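Local atomic coordinates of SxtG (Microseira wollei, PDB entry 6U1R), a protein that probably transfers an amidino group, as glycine amidinotransferases do, in the saxitoxin biosynthetic pathway of a cyanobacterium. Residues A[187-192]-A[208-213]; A[222-227]-A[377-382]; A[279-284]-A[298-303]. All blocks are in the same frame, centred on the assembly; numbering follows the deposited sequence.

Interaction 1: A[187-192]-A[208-213]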
ATOM      1  N   ASP A 187     -17.603   2.263  -7.387  1.00 16.43           N
ATOM      2  CA  ASP A 187     -18.938   1.924  -6.915  1.00 17.90           C
ATOM      3  C   ASP A 187     -19.123   0.417  -6.751  1.00 17.29           C
ATOM      4  O   ASP A 187     -19.893  -0.012  -5.893  1.00 16.08           O
ATOM      5  CB  ASP A 187     -20.002   2.469  -7.875  1.00 18.83           C
ATOM      6  CG  ASP A 187     -20.220   3.967  -7.739  1.00 22.21           C
ATOM      7  OD1 ASP A 187     -19.673   4.611  -6.815  1.00 20.30           O
ATOM      8  OD2 ASP A 187     -20.983   4.503  -8.576  1.00 21.85           O
ATOM      9  N   ALA A 188     -18.424  -0.398  -7.556  1.00 15.64           N
ATOM     10  CA  ALA A 188     -18.575  -1.851  -7.472  1.00 17.18           C
ATOM     11  C   ALA A 188     -18.184  -2.433  -6.107  1.00 16.69           C
ATOM     12  O   ALA A 188     -18.537  -3.581  -5.817  1.00 14.82           O
ATOM     13  CB  ALA A 188     -17.749  -2.534  -8.562  1.00 18.37           C
ATOM     14  N   GLN A 189     -17.447  -1.684  -5.285  1.00 15.94           N
ATOM     15  CA  GLN A 189     -17.054  -2.129  -3.948  1.00 14.97           C
ATOM     16  C   GLN A 189     -18.201  -2.051  -2.942  1.00 15.93           C
ATOM     17  O   GLN A 189     -18.064  -2.557  -1.826  1.00 14.85           O
ATOM     18  CB  GLN A 189     -15.848  -1.293  -3.478  1.00 15.29           C
ATOM     19  CG  GLN A 189     -15.251  -1.701  -2.108  1.00 14.34           C
ATOM     20  CD  GLN A 189     -14.738  -3.132  -2.065  1.00 14.77           C
ATOM     21  OE1 GLN A 189     -14.563  -3.775  -3.093  1.00 15.41           O
ATOM     22  NE2 GLN A 189     -14.494  -3.639  -0.845  1.00 15.24           N
ATOM     23  N   TYR A 190     -19.351  -1.475  -3.319  1.00 15.45           N
ATOM     24  CA  TYR A 190     -20.444  -1.249  -2.386  1.00 16.54           C
ATOM     25  C   TYR A 190     -21.750  -1.771  -2.978  1.00 17.92           C
ATOM     26  O   TYR A 190     -21.998  -1.628  -4.178  1.00 18.39           O
ATOM     27  CB  TYR A 190     -20.578   0.250  -2.051  1.00 17.07           C
ATOM     28  CG  TYR A 190     -19.259   0.932  -1.771  1.00 13.84           C
ATOM     29  CD1 TYR A 190     -18.602   0.741  -0.568  1.00 16.23           C
ATOM     30  CD2 TYR A 190     -18.669   1.755  -2.721  1.00 15.43           C
ATOM     31  CE1 TYR A 190     -17.367   1.366  -0.309  1.00 14.38           C
ATOM     32  CE2 TYR A 190     -17.455   2.381  -2.483  1.00 15.60           C
ATOM     33  CZ  TYR A 190     -16.807   2.182  -1.270  1.00 15.91           C
ATOM     34  OH  TYR A 190     -15.595   2.810  -1.066  1.00 13.63           O
ATOM     35  N   ASP A 191     -22.579  -2.361  -2.121  1.00 18.54           N
ATOM     36  CA  ASP A 191     -23.885  -2.907  -2.501  1.00 21.06           C
ATOM     37  C   ASP A 191     -24.913  -1.793  -2.362  1.00 22.01           C
ATOM     38  O   ASP A 191     -25.385  -1.500  -1.263  1.00 22.35           O
ATOM     39  CB  ASP A 191     -24.230  -4.106  -1.626  1.00 20.56           C
ATOM     40  CG  ASP A 191     -25.589  -4.707  -1.949  1.00 24.45           C
ATOM     41  OD1 ASP A 191     -26.292  -4.182  -2.832  1.00 24.13           O
ATOM     42  OD2 ASP A 191     -25.951  -5.699  -1.282  1.00 24.50           O
ATOM     43  N   PHE A 192     -25.271  -1.162  -3.473  1.00 25.63           N
ATOM     44  CA  PHE A 192     -26.220  -0.059  -3.370  1.00 27.11           C
ATOM     45  C   PHE A 192     -27.660  -0.527  -3.216  1.00 27.37           C
ATOM     46  O   PHE A 192     -28.547   0.313  -3.049  1.00 29.91           O
ATOM     47  CB  PHE A 192     -26.067   0.870  -4.576  1.00 29.51           C
ATOM     48  CG  PHE A 192     -24.818   1.706  -4.522  1.00 28.87           C
ATOM     49  CD1 PHE A 192     -24.791   2.882  -3.786  1.00 32.81           C
ATOM     50  CD2 PHE A 192     -23.656   1.294  -5.160  1.00 27.71           C
ATOM     51  CE1 PHE A 192     -23.638   3.653  -3.714  1.00 37.36           C
ATOM     52  CE2 PHE A 192     -22.494   2.063  -5.100  1.00 26.38           C
ATOM     53  CZ  PHE A 192     -22.485   3.243  -4.377  1.00 30.18           C
ATOM     54  N   THR A 208     -18.726  -5.304  -0.903  1.00 14.78           N
ATOM     55  CA  THR A 208     -18.787  -6.448  -1.801  1.00 15.56           C
ATOM     56  C   THR A 208     -17.439  -7.156  -1.787  1.00 15.11           C
ATOM     57  O   THR A 208     -16.577  -6.882  -0.935  1.00 16.05           O
ATOM     58  CB  THR A 208     -19.126  -6.002  -3.224  1.00 15.96           C
ATOM     59  OG1 THR A 208     -18.012  -5.261  -3.748  1.00 14.95           O
ATOM     60  CG2 THR A 208     -20.371  -5.135  -3.249  1.00 15.16           C
ATOM     61  N   GLU A 209     -17.231  -8.056  -2.757  1.00 15.24           N
ATOM     62  CA  GLU A 209     -15.946  -8.728  -2.950  1.00 15.85           C
ATOM     63  C   GLU A 209     -15.218  -8.238  -4.197  1.00 15.12           C
ATOM     64  O   GLU A 209     -14.458  -8.982  -4.823  1.00 16.31           O
ATOM     65  CB  GLU A 209     -16.144 -10.244  -2.997  1.00 17.04           C
ATOM     66  CG  GLU A 209     -16.660 -10.841  -1.671  1.00 16.70           C
ATOM     67  CD  GLU A 209     -15.697 -10.637  -0.502  1.00 15.13           C
ATOM     68  OE1 GLU A 209     -14.469 -10.646  -0.725  1.00 16.81           O
ATOM     69  OE2 GLU A 209     -16.184 -10.494   0.647  1.00 17.05           O
ATOM     70  N   PHE A 210     -15.419  -6.971  -4.562  1.00 15.20           N
ATOM     71  CA  PHE A 210     -14.756  -6.420  -5.740  1.00 14.99           C
ATOM     72  C   PHE A 210     -13.234  -6.348  -5.555  1.00 15.55           C
ATOM     73  O   PHE A 210     -12.477  -6.709  -6.466  1.00 15.03           O
ATOM     74  CB  PHE A 210     -15.378  -5.057  -6.038  1.00 15.24           C
ATOM     75  CG  PHE A 210     -14.602  -4.207  -6.992  1.00 16.41           C
ATOM     76  CD1 PHE A 210     -14.605  -4.482  -8.352  1.00 17.79           C
ATOM     77  CD2 PHE A 210     -13.909  -3.102  -6.534  1.00 15.67           C
ATOM     78  CE1 PHE A 210     -13.905  -3.681  -9.231  1.00 18.46           C
ATOM     79  CE2 PHE A 210     -13.205  -2.307  -7.396  1.00 16.35           C
ATOM     80  CZ  PHE A 210     -13.203  -2.592  -8.758  1.00 17.19           C
ATOM     81  N   GLU A 211     -12.763  -5.886  -4.399  1.00 13.69           N
ATOM     82  CA  GLU A 211     -11.332  -5.744  -4.161  1.00 13.82           C
ATOM     83  C   GLU A 211     -11.050  -5.850  -2.668  1.00 13.00           C
ATOM     84  O   GLU A 211     -11.958  -5.695  -1.847  1.00 12.79           O
ATOM     85  CB  GLU A 211     -10.807  -4.414  -4.707  1.00 14.60           C
ATOM     86  CG  GLU A 211     -11.245  -3.232  -3.881  1.00 14.59           C
ATOM     87  CD  GLU A 211     -10.960  -1.919  -4.568  1.00 13.69           C
ATOM     88  OE1 GLU A 211      -9.954  -1.818  -5.319  1.00 13.87           O
ATOM     89  OE2 GLU A 211     -11.768  -1.001  -4.346  1.00 14.24           O
ATOM     90  N   PRO A 212      -9.792  -6.089  -2.283  1.00 12.86           N
ATOM     91  CA  PRO A 212      -9.468  -6.258  -0.852  1.00 12.94           C
ATOM     92  C   PRO A 212      -9.608  -4.954  -0.076  1.00 12.97           C
ATOM     93  O   PRO A 212      -8.956  -3.963  -0.412  1.00 12.10           O
ATOM     94  CB  PRO A 212      -8.009  -6.728  -0.870  1.00 14.09           C
ATOM     95  CG  PRO A 212      -7.727  -7.191  -2.244  1.00 15.31           C
ATOM     96  CD  PRO A 212      -8.675  -6.483  -3.162  1.00 14.00           C
ATOM     97  N   THR A 213     -10.420  -4.968   0.992  1.00 12.05           N
ATOM     98  CA  THR A 213     -10.495  -3.855   1.938  1.00 11.39           C
ATOM     99  C   THR A 213     -10.582  -4.393   3.360  1.00 13.04           C
ATOM    100  O   THR A 213     -11.225  -5.423   3.623  1.00 11.66           O
ATOM    101  CB  THR A 213     -11.695  -2.888   1.689  1.00 11.90           C
ATOM    102  OG1 THR A 213     -12.951  -3.583   1.754  1.00 15.20           O
ATOM    103  CG2 THR A 213     -11.570  -2.195   0.349  1.00 13.07           C
TER
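The Q189 side chain lies across the backbone of 210-211, its amide reaching over E211 toward T213. With CG anti to the backbone N (chi1 -176°) and a bend at chi2, the chain carries the amide away from the 3-10 turn 187-189 and onto 208-213. There OE1 accepts from E211 N at 3.1 Å, the donor tilted modestly from the carbonyl plane, while NE2 gives a weak bond back to E211 O. The amide thus pairs with both the N-H and, weakly, the C=O of E211, which favours this rotation. NE2 also comes within 3.0 Å of T213 OG1, a hydroxyl hydrogen-bonded to V233 O.

OE1 further sits in plane at the edge of the F210 ring, 3.6 Å from F210 CD2. One face of that ring takes a CH-pi contact from A188, whose CB stands 4.0 Å from the ring centroid. T208 links the segments twice. Its N donates to Q189 O at 3.0 Å, and its OG1 donates to A188 O at 2.7 Å on a lone pair in the carbonyl plane. The same OG1 accepts from F210 N, an ST turn.

In the second subunit, K168 of that chain makes a cation-pi contact with the F210 ring and bonds its carbonyl. Two segments of one long loop between strands 176-179 and 219-222 are therefore joined largely by polar bonds to backbone groups, the buried Q189 amide among them. These ties fold back the chain leading to D215, a predicted active-site residue, while F210 meets the partner subunit.

Interaction 2: A[222-227]-A[377-382]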
ATOM      1  N   CYS A 222      -3.437 -11.796  19.410  1.00 13.67           N
ATOM      2  CA  CYS A 222      -3.057 -12.734  20.481  1.00 13.36           C
ATOM      3  C   CYS A 222      -1.817 -13.545  20.085  1.00 14.33           C
ATOM      4  O   CYS A 222      -1.842 -14.776  20.043  1.00 15.37           O
ATOM      5  CB  CYS A 222      -4.180 -13.711  20.815  1.00 15.08           C
ATOM      6  SG  CYS A 222      -5.664 -12.913  21.440  1.00 15.06           S
ATOM      7  N   GLY A 223      -0.720 -12.857  19.829  1.00 14.59           N
ATOM      8  CA  GLY A 223       0.487 -13.542  19.373  1.00 14.49           C
ATOM      9  C   GLY A 223       0.282 -14.145  18.002  1.00 16.94           C
ATOM     10  O   GLY A 223      -0.151 -13.464  17.062  1.00 15.67           O
ATOM     11  N   ARG A 224       0.580 -15.443  17.872  1.00 14.40           N
ATOM     12  CA  ARG A 224       0.461 -16.120  16.588  1.00 16.50           C
ATOM     13  C   ARG A 224      -0.984 -16.246  16.101  1.00 17.26           C
ATOM     14  O   ARG A 224      -1.192 -16.545  14.919  1.00 17.54           O
ATOM     15  CB  ARG A 224       1.074 -17.522  16.660  1.00 20.24           C
ATOM     16  CG  ARG A 224       2.586 -17.538  16.749  1.00 19.91           C
ATOM     17  CD  ARG A 224       3.166 -18.901  16.417  1.00 24.41           C
ATOM     18  NE  ARG A 224       4.625 -18.897  16.544  1.00 24.64           N
ATOM     19  CZ  ARG A 224       5.479 -18.595  15.571  1.00 27.02           C
ATOM     20  NH1 ARG A 224       5.046 -18.269  14.360  1.00 24.20           N
ATOM     21  NH2 ARG A 224       6.793 -18.628  15.814  1.00 27.25           N
ATOM     22  N   ASP A 225      -1.969 -16.016  16.964  1.00 15.40           N
ATOM     23  CA  ASP A 225      -3.377 -16.115  16.604  1.00 15.42           C
ATOM     24  C   ASP A 225      -3.999 -14.728  16.669  1.00 14.81           C
ATOM     25  O   ASP A 225      -3.867 -14.030  17.684  1.00 14.76           O
ATOM     26  CB  ASP A 225      -4.103 -17.098  17.525  1.00 17.08           C
ATOM     27  CG  ASP A 225      -3.552 -18.486  17.393  1.00 18.79           C
ATOM     28  OD1 ASP A 225      -3.884 -19.147  16.389  1.00 18.15           O
ATOM     29  OD2 ASP A 225      -2.752 -18.898  18.266  1.00 20.99           O
ATOM     30  N   ILE A 226      -4.657 -14.335  15.572  1.00 15.39           N
ATOM     31  CA  ILE A 226      -5.317 -13.044  15.413  1.00 13.15           C
ATOM     32  C   ILE A 226      -6.795 -13.306  15.118  1.00 13.70           C
ATOM     33  O   ILE A 226      -7.133 -14.226  14.363  1.00 15.77           O
ATOM     34  CB  ILE A 226      -4.646 -12.235  14.278  1.00 15.18           C
ATOM     35  CG1 ILE A 226      -3.206 -11.865  14.652  1.00 14.20           C
ATOM     36  CG2 ILE A 226      -5.442 -10.964  13.939  1.00 14.45           C
ATOM     37  CD1 ILE A 226      -2.363 -11.408  13.484  1.00 16.45           C
ATOM     38  N   PHE A 227      -7.675 -12.533  15.735  1.00 13.52           N
ATOM     39  CA  PHE A 227      -9.116 -12.688  15.543  1.00 13.56           C
ATOM     40  C   PHE A 227      -9.658 -11.491  14.777  1.00 14.48           C
ATOM     41  O   PHE A 227      -9.334 -10.348  15.106  1.00 13.43           O
ATOM     42  CB  PHE A 227      -9.818 -12.840  16.886  1.00 15.23           C
ATOM     43  CG  PHE A 227      -9.396 -14.069  17.617  1.00 16.46           C
ATOM     44  CD1 PHE A 227     -10.047 -15.271  17.396  1.00 16.89           C
ATOM     45  CD2 PHE A 227      -8.304 -14.050  18.457  1.00 17.51           C
ATOM     46  CE1 PHE A 227      -9.645 -16.418  18.031  1.00 17.84           C
ATOM     47  CE2 PHE A 227      -7.894 -15.214  19.097  1.00 18.63           C
ATOM     48  CZ  PHE A 227      -8.572 -16.394  18.871  1.00 18.30           C
ATOM     49  N   GLY A 377       7.989  -7.696  24.741  1.00 20.54           N
ATOM     50  CA  GLY A 377       7.633  -9.095  24.615  1.00 21.40           C
ATOM     51  C   GLY A 377       8.078  -9.700  23.300  1.00 20.62           C
ATOM     52  O   GLY A 377       8.744  -9.064  22.480  1.00 20.80           O
ATOM     53  N   THR A 378       7.688 -10.962  23.128  1.00 17.22           N
ATOM     54  CA  THR A 378       8.074 -11.815  22.008  1.00 21.04           C
ATOM     55  C   THR A 378       6.831 -12.487  21.429  1.00 18.84           C
ATOM     56  O   THR A 378       5.737 -12.395  21.988  1.00 19.86           O
ATOM     57  CB  THR A 378       9.078 -12.881  22.462  1.00 21.35           C
ATOM     58  OG1 THR A 378       8.542 -13.523  23.624  1.00 22.29           O
ATOM     59  CG2 THR A 378      10.436 -12.264  22.809  1.00 22.50           C
ATOM     60  N   LEU A 379       7.006 -13.176  20.298  1.00 18.36           N
ATOM     61  CA  LEU A 379       5.918 -13.900  19.640  1.00 17.75           C
ATOM     62  C   LEU A 379       5.712 -15.264  20.291  1.00 20.93           C
ATOM     63  O   LEU A 379       6.637 -16.086  20.313  1.00 20.20           O
ATOM     64  CB  LEU A 379       6.220 -14.085  18.155  1.00 18.63           C
ATOM     65  CG  LEU A 379       5.162 -14.829  17.335  1.00 18.53           C
ATOM     66  CD1 LEU A 379       3.807 -14.094  17.394  1.00 18.26           C
ATOM     67  CD2 LEU A 379       5.634 -14.971  15.892  1.00 21.77           C
ATOM     68  N   GLN A 380       4.496 -15.513  20.783  1.00 18.11           N
ATOM     69  CA  GLN A 380       4.135 -16.788  21.379  1.00 18.84           C
ATOM     70  C   GLN A 380       2.766 -17.235  20.878  1.00 18.98           C
ATOM     71  O   GLN A 380       2.000 -16.459  20.288  1.00 17.06           O
ATOM     72  CB  GLN A 380       4.142 -16.669  22.892  1.00 18.79           C
ATOM     73  CG  GLN A 380       5.524 -16.235  23.426  1.00 22.40           C
ATOM     74  CD  GLN A 380       5.405 -15.345  24.595  1.00 26.41           C
ATOM     75  OE1 GLN A 380       5.478 -14.123  24.485  1.00 31.35           O
ATOM     76  NE2 GLN A 380       5.160 -15.937  25.734  1.00 31.04           N
ATOM     77  N   SER A 381       2.465 -18.510  21.115  1.00 16.90           N
ATOM     78  CA  SER A 381       1.117 -19.046  20.976  1.00 18.24           C
ATOM     79  C   SER A 381       0.530 -19.287  22.361  1.00 18.95           C
ATOM     80  O   SER A 381       1.212 -19.805  23.256  1.00 19.01           O
ATOM     81  CB  SER A 381       1.108 -20.344  20.175  1.00 19.37           C
ATOM     82  OG  SER A 381       1.559 -20.123  18.852  1.00 25.85           O
ATOM     83  N   TYR A 382      -0.744 -18.928  22.531  1.00 16.16           N
ATOM     84  CA  TYR A 382      -1.371 -18.880  23.846  1.00 17.83           C
ATOM     85  C   TYR A 382      -2.516 -19.865  24.039  1.00 19.78           C
ATOM     86  O   TYR A 382      -3.113 -19.886  25.125  1.00 19.62           O
ATOM     87  CB  TYR A 382      -1.912 -17.466  24.122  1.00 16.09           C
ATOM     88  CG  TYR A 382      -0.844 -16.418  24.204  1.00 15.94           C
ATOM     89  CD1 TYR A 382      -0.392 -15.767  23.053  1.00 16.02           C
ATOM     90  CD2 TYR A 382      -0.264 -16.081  25.413  1.00 17.88           C
ATOM     91  CE1 TYR A 382       0.611 -14.823  23.113  1.00 16.37           C
ATOM     92  CE2 TYR A 382       0.760 -15.131  25.480  1.00 18.33           C
ATOM     93  CZ  TYR A 382       1.189 -14.504  24.312  1.00 17.71           C
ATOM     94  OH  TYR A 382       2.209 -13.558  24.334  1.00 17.33           O
TER
HETATM   95  O   HOH W   1      -1.718 -17.484  20.311  1.00 16.36           O
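R224 and L379 cross at about a right angle, the leucine methyl CD2 resting over the centre of one guanidinium face, 3.6 Å from R224 CZ. L379 CG stands anti to its own backbone N (chi1 -180°), which carries both methyls toward the arginine; CD1 turns to the backbone and lies 3.5 Å from R224 N. S381 approaches the arginine near the guanidinium plane, with OG 3.2 Å from the aliphatic R224 CD. That hydroxyl has its polar partner in R251, and R224 NH1 forms a salt bridge with E249.

Between the backbones, R224 N donates to Q380 O at 3.0 Å with an N-H...O angle of 159°. The same carbonyl receives a CA-H...O contact from G223, whose CA also lies at the edge of the Y382 ring. G223 occupies the second position of a type II' turn, with the positive phi (66°) of that position.

A water gathers the next layer. It donates to C222 O and to D225 OD2, both at 2.7 Å, and accepts from Y382 N at 2.8 Å, so it links both ends of the turn to the C-terminal segment. Farther out, D225 OD1 bridges to R251 and also bonds H253, while Y382 packs edge-to-face on W34.

The turn is the beta hairpin connection between strands 219-222 and 225-229. The tail that follows strand 370-375 lies against it, near strand 251-255, the parallel neighbour of 225-229.

Interaction 3: A[279-284]-A[298-303]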
ATOM      1  N   VAL A 279     -15.929 -10.511  26.166  1.00 15.30           N
ATOM      2  CA  VAL A 279     -16.855 -10.745  25.066  1.00 15.02           C
ATOM      3  C   VAL A 279     -18.163  -9.993  25.292  1.00 15.14           C
ATOM      4  O   VAL A 279     -18.674  -9.919  26.415  1.00 16.33           O
ATOM      5  CB  VAL A 279     -17.119 -12.254  24.884  1.00 19.06           C
ATOM      6  CG1 VAL A 279     -18.134 -12.474  23.817  1.00 23.31           C
ATOM      7  CG2 VAL A 279     -15.819 -12.955  24.559  1.00 18.13           C
ATOM      8  N   ASN A 280     -18.692  -9.438  24.210  1.00 14.85           N
ATOM      9  CA  ASN A 280     -19.930  -8.674  24.227  1.00 14.92           C
ATOM     10  C   ASN A 280     -21.113  -9.634  24.196  1.00 16.33           C
ATOM     11  O   ASN A 280     -21.243 -10.396  23.235  1.00 17.36           O
ATOM     12  CB  ASN A 280     -19.939  -7.748  23.002  1.00 14.12           C
ATOM     13  CG  ASN A 280     -21.164  -6.871  22.922  1.00 18.39           C
ATOM     14  OD1 ASN A 280     -22.290  -7.306  23.192  1.00 17.11           O
ATOM     15  ND2 ASN A 280     -20.955  -5.617  22.512  1.00 15.96           N
ATOM     16  N   PRO A 281     -22.000  -9.629  25.201  1.00 15.96           N
ATOM     17  CA  PRO A 281     -23.055 -10.657  25.237  1.00 18.86           C
ATOM     18  C   PRO A 281     -24.136 -10.479  24.182  1.00 20.25           C
ATOM     19  O   PRO A 281     -24.863 -11.441  23.903  1.00 21.96           O
ATOM     20  CB  PRO A 281     -23.633 -10.518  26.653  1.00 20.49           C
ATOM     21  CG  PRO A 281     -23.457  -9.107  26.990  1.00 19.57           C
ATOM     22  CD  PRO A 281     -22.115  -8.700  26.335  1.00 16.02           C
ATOM     23  N   GLU A 282     -24.285  -9.293  23.609  1.00 19.09           N
ATOM     24  CA  GLU A 282     -25.275  -9.066  22.565  0.54 19.80           C
ATOM     25  C   GLU A 282     -24.726  -9.330  21.167  1.00 20.90           C
ATOM     26  O   GLU A 282     -25.481  -9.755  20.283  1.00 23.35           O
ATOM     27  CB  GLU A 282     -25.798  -7.629  22.662  0.54 19.98           C
ATOM     28  CG  GLU A 282     -26.709  -7.389  23.872  0.54 20.21           C
ATOM     29  CD  GLU A 282     -28.041  -8.108  23.740  0.54 20.93           C
ATOM     30  OE1 GLU A 282     -28.614  -8.064  22.635  0.54 20.97           O
ATOM     31  OE2 GLU A 282     -28.504  -8.721  24.723  0.54 21.16           O
ATOM     32  N   PHE A 283     -23.438  -9.080  20.937  1.00 18.90           N
ATOM     33  CA  PHE A 283     -22.863  -9.260  19.608  1.00 18.68           C
ATOM     34  C   PHE A 283     -22.260 -10.645  19.369  1.00 23.17           C
ATOM     35  O   PHE A 283     -21.998 -10.991  18.208  1.00 22.49           O
ATOM     36  CB  PHE A 283     -21.767  -8.220  19.344  1.00 18.86           C
ATOM     37  CG  PHE A 283     -22.235  -6.767  19.373  1.00 18.31           C
ATOM     38  CD1 PHE A 283     -23.581  -6.425  19.450  1.00 20.76           C
ATOM     39  CD2 PHE A 283     -21.297  -5.749  19.314  1.00 19.50           C
ATOM     40  CE1 PHE A 283     -23.974  -5.094  19.485  1.00 21.68           C
ATOM     41  CE2 PHE A 283     -21.675  -4.423  19.346  1.00 20.25           C
ATOM     42  CZ  PHE A 283     -23.017  -4.091  19.424  1.00 21.88           C
ATOM     43  N   VAL A 284     -22.020 -11.437  20.415  1.00 23.24           N
ATOM     44  CA  VAL A 284     -21.333 -12.723  20.286  1.00 24.71           C
ATOM     45  C   VAL A 284     -22.216 -13.828  20.845  1.00 24.30           C
ATOM     46  O   VAL A 284     -22.694 -13.730  21.979  1.00 25.11           O
ATOM     47  CB  VAL A 284     -19.972 -12.698  21.014  1.00 23.53           C
ATOM     48  CG1 VAL A 284     -19.376 -14.082  21.099  1.00 25.83           C
ATOM     49  CG2 VAL A 284     -19.011 -11.751  20.307  1.00 23.61           C
ATOM     50  N   ILE A 298     -13.690 -17.126  29.064  1.00 20.59           N
ATOM     51  CA  ILE A 298     -14.533 -16.157  28.381  1.00 20.67           C
ATOM     52  C   ILE A 298     -15.182 -15.284  29.447  1.00 19.49           C
ATOM     53  O   ILE A 298     -15.975 -15.759  30.271  1.00 20.05           O
ATOM     54  CB  ILE A 298     -15.562 -16.855  27.489  1.00 23.35           C
ATOM     55  CG1 ILE A 298     -14.816 -17.562  26.341  1.00 25.47           C
ATOM     56  CG2 ILE A 298     -16.591 -15.863  26.969  1.00 22.96           C
ATOM     57  CD1 ILE A 298     -15.700 -18.367  25.446  1.00 37.85           C
ATOM     58  N   LEU A 299     -14.795 -14.015  29.465  1.00 17.67           N
ATOM     59  CA  LEU A 299     -15.305 -13.034  30.414  1.00 17.54           C
ATOM     60  C   LEU A 299     -16.439 -12.276  29.733  1.00 17.93           C
ATOM     61  O   LEU A 299     -16.192 -11.456  28.842  1.00 16.08           O
ATOM     62  CB  LEU A 299     -14.192 -12.083  30.855  1.00 16.67           C
ATOM     63  CG  LEU A 299     -12.890 -12.741  31.328  1.00 19.87           C
ATOM     64  CD1 LEU A 299     -11.895 -11.659  31.711  1.00 19.35           C
ATOM     65  CD2 LEU A 299     -13.131 -13.676  32.487  1.00 19.61           C
ATOM     66  N   VAL A 300     -17.686 -12.547  30.138  1.00 17.66           N
ATOM     67  CA  VAL A 300     -18.838 -11.927  29.482  1.00 16.38           C
ATOM     68  C   VAL A 300     -19.062 -10.539  30.077  1.00 17.05           C
ATOM     69  O   VAL A 300     -19.252 -10.386  31.291  1.00 16.09           O
ATOM     70  CB  VAL A 300     -20.097 -12.801  29.614  1.00 18.56           C
ATOM     71  CG1 VAL A 300     -21.294 -12.150  28.888  1.00 18.85           C
ATOM     72  CG2 VAL A 300     -19.859 -14.209  29.067  1.00 21.60           C
ATOM     73  N   ALA A 301     -19.037  -9.518  29.220  1.00 16.22           N
ATOM     74  CA  ALA A 301     -19.147  -8.151  29.688  1.00 15.26           C
ATOM     75  C   ALA A 301     -20.480  -7.934  30.401  1.00 15.17           C
ATOM     76  O   ALA A 301     -21.512  -8.460  29.964  1.00 16.13           O
ATOM     77  CB  ALA A 301     -19.038  -7.166  28.520  1.00 15.74           C
ATOM     78  N   PRO A 302     -20.500  -7.153  31.478  1.00 16.36           N
ATOM     79  CA  PRO A 302     -21.775  -6.745  32.071  1.00 17.57           C
ATOM     80  C   PRO A 302     -22.493  -5.755  31.176  1.00 17.97           C
ATOM     81  O   PRO A 302     -21.896  -5.121  30.306  1.00 17.00           O
ATOM     82  CB  PRO A 302     -21.349  -6.106  33.400  1.00 17.70           C
ATOM     83  CG  PRO A 302     -20.021  -5.496  33.081  1.00 15.99           C
ATOM     84  CD  PRO A 302     -19.361  -6.481  32.130  1.00 15.36           C
ATOM     85  N   TYR A 303     -23.815  -5.651  31.387  1.00 17.08           N
ATOM     86  CA  TYR A 303     -24.636  -4.654  30.703  1.00 18.20           C
ATOM     87  C   TYR A 303     -24.441  -3.280  31.345  1.00 17.14           C
ATOM     88  O   TYR A 303     -24.442  -3.173  32.581  1.00 17.89           O
ATOM     89  CB  TYR A 303     -26.107  -5.079  30.740  1.00 18.48           C
ATOM     90  CG  TYR A 303     -26.397  -6.244  29.817  1.00 19.20           C
ATOM     91  CD1 TYR A 303     -26.103  -7.550  30.188  1.00 20.80           C
ATOM     92  CD2 TYR A 303     -26.939  -6.035  28.563  1.00 20.66           C
ATOM     93  CE1 TYR A 303     -26.353  -8.612  29.326  1.00 22.71           C
ATOM     94  CE2 TYR A 303     -27.198  -7.090  27.710  1.00 21.61           C
ATOM     95  CZ  TYR A 303     -26.904  -8.363  28.092  1.00 21.82           C
ATOM     96  OH  TYR A 303     -27.162  -9.392  27.218  1.00 25.24           O
TER
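E282 OE2 accepts from Y303 OH at 2.9 Å through its anti lone pair, the one away from the other carboxylate oxygen. The carboxylate comes in at the edge of the ring, the two planes 62° apart; a bend at chi2 (-69°) helps bring it there. E282 has a second modelled conformer, so this bond need not always be made. P281 runs antiparallel alongside the tyrosine side chain, its CG 3.7 Å from Y303 CZ.

P281 also meets the end of strand 297-300 and the residue after it: its CB lies 3.6 Å from V300 CG1, and its CD 4.1 Å from A301 CB. Next comes the parallel bridge of V279 with V300, where V279 N donates to L299 O and A301 N to V279 O, both at 2.9 Å. It joins strand 276-279, central in a three-stranded mixed sheet, to the outer strand 297-300. V279 CG2 adds an apolar touch on I298 CG2.

N280 OD1 accepts from E282 N, an Asx turn extended to an Asx motif by F283 N. This curls the chain out of the strand and places P281 and E282 opposite Y303, whose ring also packs edge-to-face on W318. Backbone bonds therefore secure the strand end, whereas the outer part is held by proline packing, with a phenol-carboxylate bond in at least one conformer of E282.

How the interactions relate
The three contacts are separate, and none touches another. Interaction 1 closes before the other two open and lies about 31 Å, centre to centre, from each. Interaction 3 is nested inside the long loop closed by interaction 2; their centres are about 22 Å apart and their nearest atoms about 9 Å. The two meet different three-stranded mixed sheets, with C222 and F227 of interaction 2 packing on strand 269-273, an outer strand of the sheet that holds interaction 3. Interaction 1 is near two of the predicted active-site residues: the T213 side chain is about 7 Å from that of D215, also close in sequence, and about 11 Å from that of H264. Interactions 2 and 3 lie away from the predicted sites.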